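Local atomic coordinates of CCMAN5 (Cellulosimicrobium cellulans, PDB entry 2XSG), a protein that hydrolyses alpha-mannosidic bonds as a calcium-binding enzyme of glycoside hydrolase family 92, and enables mannose-6-phosphate modification of lysosomal enzymes made in yeast. Residues Q536-L539 with W540-H543; G559-A562 with A563-G566; M567-F571 with G572-P576. All coordinates share one frame; numbering follows the deposited sequence.

Interaction 1. Residues Q536-L539 with W540-H543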
# COMPACT_ATOMS: atom_id res chain seq x y z
N GLN A 536 -6.85 -5.00 -15.99
CA GLN A 536 -5.61 -4.25 -15.85
C GLN A 536 -4.36 -5.02 -16.30
O GLN A 536 -3.28 -4.85 -15.72
CB GLN A 536 -5.42 -3.79 -14.42
CG GLN A 536 -6.17 -2.53 -13.99
CD GLN A 536 -5.71 -2.12 -12.59
OE1 GLN A 536 -6.20 -2.66 -11.59
NE2 GLN A 536 -4.75 -1.17 -12.51
N GLY A 537 -4.50 -5.84 -17.34
CA GLY A 537 -3.34 -6.52 -17.91
C GLY A 537 -3.59 -7.32 -19.17
O GLY A 537 -4.70 -7.31 -19.72
N THR A 538 -2.54 -8.02 -19.60
CA THR A 538 -2.54 -8.77 -20.85
C THR A 538 -2.40 -10.25 -20.53
O THR A 538 -2.00 -10.62 -19.41
CB THR A 538 -1.33 -8.39 -21.74
OG1 THR A 538 -0.14 -8.93 -21.16
CG2 THR A 538 -1.18 -6.88 -21.89
N LEU A 539 -2.68 -11.10 -21.52
CA LEU A 539 -2.49 -12.54 -21.36
C LEU A 539 -1.03 -12.92 -21.04
O LEU A 539 -0.80 -13.74 -20.16
CB LEU A 539 -3.04 -13.31 -22.57
CG LEU A 539 -4.57 -13.27 -22.65
CD1 LEU A 539 -5.05 -13.51 -24.06
CD2 LEU A 539 -5.23 -14.24 -21.68
N TRP A 540 -0.05 -12.32 -21.71
CA TRP A 540 1.37 -12.54 -21.37
C TRP A 540 1.67 -12.25 -19.90
O TRP A 540 2.48 -12.94 -19.28
CB TRP A 540 2.28 -11.70 -22.23
CG TRP A 540 2.65 -12.29 -23.55
CD1 TRP A 540 2.09 -12.01 -24.75
CD2 TRP A 540 3.68 -13.26 -23.81
NE1 TRP A 540 2.70 -12.74 -25.74
CE2 TRP A 540 3.68 -13.51 -25.19
CE3 TRP A 540 4.59 -13.94 -22.99
CZ2 TRP A 540 4.57 -14.41 -25.79
CZ3 TRP A 540 5.48 -14.84 -23.59
CH2 TRP A 540 5.45 -15.06 -24.98
N GLN A 541 1.03 -11.22 -19.36
CA GLN A 541 1.27 -10.79 -17.97
C GLN A 541 0.54 -11.73 -16.98
O GLN A 541 1.12 -12.20 -15.99
CB GLN A 541 0.85 -9.32 -17.79
CG GLN A 541 1.76 -8.35 -18.57
CD GLN A 541 1.13 -6.98 -18.85
OE1 GLN A 541 0.01 -6.70 -18.40
NE2 GLN A 541 1.85 -6.12 -19.58
N TYR A 542 -0.73 -12.02 -17.28
CA TYR A 542 -1.50 -12.99 -16.51
C TYR A 542 -1.04 -14.44 -16.69
O TYR A 542 -1.33 -15.28 -15.84
CB TYR A 542 -2.98 -12.88 -16.85
CG TYR A 542 -3.73 -11.87 -16.04
CD1 TYR A 542 -3.79 -10.53 -16.41
CD2 TYR A 542 -4.43 -12.27 -14.91
CE1 TYR A 542 -4.51 -9.60 -15.66
CE2 TYR A 542 -5.15 -11.35 -14.15
CZ TYR A 542 -5.20 -10.03 -14.53
OH TYR A 542 -5.93 -9.18 -13.75
N HIS A 543 -0.34 -14.74 -17.79
CA HIS A 543 0.18 -16.10 -18.01
C HIS A 543 0.88 -16.72 -16.78
O HIS A 543 0.70 -17.92 -16.47
CB HIS A 543 1.11 -16.17 -19.23
CG HIS A 543 1.63 -17.56 -19.49
ND1 HIS A 543 2.94 -17.91 -19.26
CD2 HIS A 543 1.00 -18.69 -19.89
CE1 HIS A 543 3.11 -19.19 -19.53
NE2 HIS A 543 1.94 -19.69 -19.91
O HOH W 1 -0.53 -4.86 -16.35

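Interaction 2. Residues G559-A562 with A563-G566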
# COMPACT_ATOMS: atom_id res chain seq x y z
N GLY A 559 7.51 -27.37 -22.05
CA GLY A 559 8.82 -27.80 -21.55
C GLY A 559 9.79 -26.67 -21.27
O GLY A 559 9.46 -25.50 -21.44
N HIS A 560 10.99 -27.03 -20.84
CA HIS A 560 11.96 -26.08 -20.34
C HIS A 560 12.40 -25.06 -21.38
O HIS A 560 12.39 -23.85 -21.11
CB HIS A 560 13.17 -26.81 -19.76
CG HIS A 560 14.18 -25.90 -19.16
ND1 HIS A 560 14.23 -25.62 -17.81
CD2 HIS A 560 15.19 -25.19 -19.72
CE1 HIS A 560 15.23 -24.79 -17.57
NE2 HIS A 560 15.82 -24.51 -18.71
N GLU A 561 12.77 -25.54 -22.55
CA GLU A 561 13.22 -24.65 -23.62
C GLU A 561 12.11 -23.67 -24.03
O GLU A 561 12.39 -22.49 -24.30
CB GLU A 561 13.77 -25.45 -24.83
CG GLU A 561 14.38 -24.60 -25.98
CD GLU A 561 15.60 -23.75 -25.57
OE1 GLU A 561 16.20 -23.96 -24.49
OE2 GLU A 561 15.96 -22.85 -26.36
N ALA A 562 10.87 -24.14 -24.06
CA ALA A 562 9.75 -23.28 -24.42
C ALA A 562 9.59 -22.16 -23.39
O ALA A 562 9.42 -21.00 -23.76
CB ALA A 562 8.45 -24.09 -24.56
N ALA A 563 9.65 -22.52 -22.09
CA ALA A 563 9.59 -21.53 -20.99
C ALA A 563 10.72 -20.52 -21.07
O ALA A 563 10.49 -19.31 -20.90
CB ALA A 563 9.64 -22.22 -19.64
N ARG A 564 11.93 -21.03 -21.31
CA ARG A 564 13.14 -20.21 -21.33
C ARG A 564 13.04 -19.17 -22.43
O ARG A 564 13.36 -18.00 -22.21
CB ARG A 564 14.39 -21.09 -21.50
CG ARG A 564 15.75 -20.33 -21.43
CD ARG A 564 16.94 -21.20 -21.92
NE ARG A 564 16.94 -21.34 -23.38
CZ ARG A 564 17.40 -20.42 -24.23
NH1 ARG A 564 17.93 -19.28 -23.78
NH2 ARG A 564 17.34 -20.64 -25.54
N LEU A 565 12.56 -19.60 -23.60
CA LEU A 565 12.40 -18.70 -24.75
C LEU A 565 11.22 -17.74 -24.54
O LEU A 565 11.28 -16.58 -24.94
CB LEU A 565 12.24 -19.50 -26.04
CG LEU A 565 13.49 -20.24 -26.56
CD1 LEU A 565 13.11 -21.26 -27.61
CD2 LEU A 565 14.52 -19.27 -27.14
N GLY A 566 10.15 -18.22 -23.90
CA GLY A 566 9.01 -17.36 -23.52
C GLY A 566 9.43 -16.21 -22.62
O GLY A 566 9.04 -15.04 -22.84

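Interaction 3. Residues M567-F571 with G572-P576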
# COMPACT_ATOMS: atom_id res chain seq x y z
N MET A 567 10.23 -16.53 -21.60
CA MET A 567 10.71 -15.55 -20.62
C MET A 567 11.57 -14.52 -21.29
O MET A 567 11.39 -13.33 -21.06
CB MET A 567 11.45 -16.24 -19.48
CG MET A 567 10.57 -16.58 -18.30
SD MET A 567 9.58 -15.19 -17.64
CE MET A 567 10.85 -14.09 -17.07
N ARG A 568 12.48 -14.96 -22.15
CA ARG A 568 13.26 -14.04 -22.96
C ARG A 568 12.40 -13.12 -23.83
O ARG A 568 12.66 -11.93 -23.88
CB ARG A 568 14.32 -14.78 -23.79
CG ARG A 568 15.31 -15.55 -22.89
CD ARG A 568 16.36 -16.34 -23.67
NE ARG A 568 17.28 -15.42 -24.32
CZ ARG A 568 18.49 -15.09 -23.88
NH1 ARG A 568 18.98 -15.62 -22.78
NH2 ARG A 568 19.22 -14.23 -24.56
N HIS A 569 11.37 -13.66 -24.49
CA HIS A 569 10.45 -12.85 -25.29
C HIS A 569 9.63 -11.87 -24.44
O HIS A 569 9.40 -10.72 -24.85
CB HIS A 569 9.50 -13.76 -26.08
CG HIS A 569 8.79 -13.05 -27.20
ND1 HIS A 569 9.44 -12.62 -28.33
CD2 HIS A 569 7.49 -12.70 -27.35
CE1 HIS A 569 8.57 -12.03 -29.14
NE2 HIS A 569 7.38 -12.07 -28.57
N MET A 570 9.19 -12.32 -23.26
CA MET A 570 8.49 -11.46 -22.27
C MET A 570 9.21 -10.14 -22.01
O MET A 570 8.59 -9.09 -21.80
CB MET A 570 8.34 -12.20 -20.95
CG MET A 570 7.50 -11.47 -19.90
SD MET A 570 5.76 -11.70 -20.27
CE MET A 570 5.00 -10.74 -18.96
N PHE A 571 10.53 -10.20 -22.00
CA PHE A 571 11.35 -9.02 -21.74
C PHE A 571 12.07 -8.43 -22.96
O PHE A 571 13.00 -7.62 -22.80
CB PHE A 571 12.32 -9.30 -20.59
CG PHE A 571 11.65 -9.33 -19.28
CD1 PHE A 571 11.68 -8.22 -18.44
CD2 PHE A 571 10.92 -10.45 -18.88
CE1 PHE A 571 11.02 -8.24 -17.22
CE2 PHE A 571 10.25 -10.48 -17.67
CZ PHE A 571 10.30 -9.36 -16.84
N GLY A 572 11.63 -8.82 -24.15
CA GLY A 572 12.19 -8.31 -25.41
C GLY A 572 13.69 -8.46 -25.54
O GLY A 572 14.35 -7.60 -26.11
N GLU A 573 14.24 -9.56 -25.02
CA GLU A 573 15.70 -9.79 -25.02
C GLU A 573 16.32 -9.85 -26.43
O GLU A 573 17.50 -9.50 -26.62
CB GLU A 573 16.05 -11.06 -24.24
CG GLU A 573 15.97 -10.91 -22.73
CD GLU A 573 17.09 -10.04 -22.14
OE1 GLU A 573 18.13 -9.85 -22.80
OE2 GLU A 573 16.92 -9.54 -21.01
N HIS A 574 15.52 -10.29 -27.39
CA HIS A 574 15.91 -10.35 -28.81
C HIS A 574 15.89 -8.98 -29.49
O HIS A 574 16.38 -8.85 -30.62
CB HIS A 574 14.93 -11.24 -29.56
CG HIS A 574 13.53 -10.72 -29.51
ND1 HIS A 574 12.93 -10.09 -30.58
CD2 HIS A 574 12.62 -10.70 -28.50
CE1 HIS A 574 11.71 -9.72 -30.24
NE2 HIS A 574 11.50 -10.07 -28.99
N ALA A 575 15.25 -7.98 -28.86
CA ALA A 575 15.26 -6.61 -29.40
C ALA A 575 15.34 -5.57 -28.29
O ALA A 575 14.34 -4.91 -28.00
CB ALA A 575 14.05 -6.37 -30.29
N PRO A 576 16.53 -5.40 -27.68
CA PRO A 576 16.72 -4.60 -26.45
C PRO A 576 16.45 -3.09 -26.61
O PRO A 576 16.25 -2.39 -25.61
CB PRO A 576 18.20 -4.83 -26.10
CG PRO A 576 18.85 -5.17 -27.39
CD PRO A 576 17.81 -6.00 -28.12
O HOH W 2 8.89 -9.31 -27.14

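Interaction 1. Residues Q536-L539 with W540-H543
The carbonyl of Thr538 begins the short helix 539-542: its O takes a nearly linear bond from Tyr542 N (2.8 Å, 177° at the hydrogen) and a weak second one from Gln541 N. The same Gln541 N is also claimed by a side chain. With OG1 of Thr538 held between its own backbone N and carbonyl carbon (chi1 72°), the hydroxyl oxygen reaches forward to accept from Gln541 N at 3.1 Å. Gln541 replies in kind, its extended chain bringing OE1 to within 3.1 Å of Thr538 N; the donor lies well above the amide plane, 55° out of it. The two side chains slant across each other, OG1 of Thr538 lying 3.3 Å from Gln541 CG. A water stands 2.8 Å from both Gln541 OE1 and Gln536 O, placed to donate to either; the amide's NE2 binds Leu583 O. Further along, the Tyr542 ring turns an edge to Gly537, CE1 standing 4.0 Å from CA, while its OH bonds to Tyr535 O. Gln536 O also receives Asn588 ND2, from a residue of the calcium site. Reciprocal side-chain-to-backbone bonds between Thr538 and Gln541 make this a capping box, the classic N-terminal closure of a helix.

Interaction 2. Residues G559-A562 with A563-G566
Glu561 and Arg564, one helical turn apart, run side by side and point the same way. Both leave the backbone with CG anti to N (chi1 -175° in Glu561); the glutamate then bends at chi2 and the arginine at chi3 (74°), turning carboxylate and guanidinium toward each other. The arginine presents its side rather than its end: NE gives a bond to Glu561 OE1 at 2.9 Å, and NH2 one to Glu561 OE2 at 2.7 Å. Both oxygens lie close to the guanidinium plane, but the carboxylate is turned 36° against it; OE2 is met on its syn side, somewhat out of plane, and OE1 from above the carboxylate plane. On the next position Leu565 crosses the glutamate, its CD1 3.5 Å from Glu561 OE2 and its CG 3.4 Å from Glu561 O; its other neighbours include Ala503 and Thr507. Backbone bonds such as Arg564 N to His560 O (2.9 Å) keep the spacing, after Gly559 at the N-cap. Two charged bonds to separate oxygens should restrict rotation of both groups, and a carboxylate in the first turn is likely to be favoured by the helix dipole.

Interaction 3. Residues M567-F571 with G572-P576
His569 holds its ring out from the last turn of the helix, with CG anti to the backbone N (chi1 -164°), and His574 answers from beyond the helix end with CG between its N and carbonyl carbon (chi1 61°). The two imidazoles come to lie almost parallel, planes 13° apart, but slid so far that they barely overlap: their centroids are 4.9 Å apart, and His569 ND1 stands 3.3 Å from His574 NE2. A water sits over the centre of the His569 ring while lying in the plane of the His574 ring at its edge, and it donates to His569 O at 2.7 Å. The backbone makes this meeting possible. Gly572, at positive phi, is the C-prime residue of a Schellman motif in which Glu573 N bonds to Arg568 O (3.1 Å) and Gly572 N to His569 O (3.0 Å); a type I turn from Gly572 to Ala575 then brings His574 round. With an alanine here instead of His569, the His574 ring would probably lose its parallel neighbour and be freer to turn, and Trp501, stacked on His569, would lose a partner. Glu573 lays its CB and CG against Arg568 O and CB, while the charged ends go elsewhere, to Lys609 and, for Arg568, Glu603. Phe571 packs among His584, Phe598 and Trp610, so the end of helix 560-570 is fastened to helix 604-616, which carries Lys609 and Trp610.

In the fold
Three ways of managing a helix appear in series: interaction 1 opens helix 539-542, interaction 2 braces the first turns of helix 560-570, and interaction 3 closes that helix. Centres of interactions 2 and 3 are about 13 Å apart along it. Trp540 ties the two helices together, its CZ3 lying 3.6 Å from Gly566 O and its CZ2 3.7 Å from His569 CD2, while CE of Met570 reaches to 3.4 Å from Trp540 O. Interaction 1 is the one near the metal site formed by Asn588, Glu589 and Asp662: the Tyr542 side chain is about 10 Å from the calcium ion and from a bound bis-tris propane molecule.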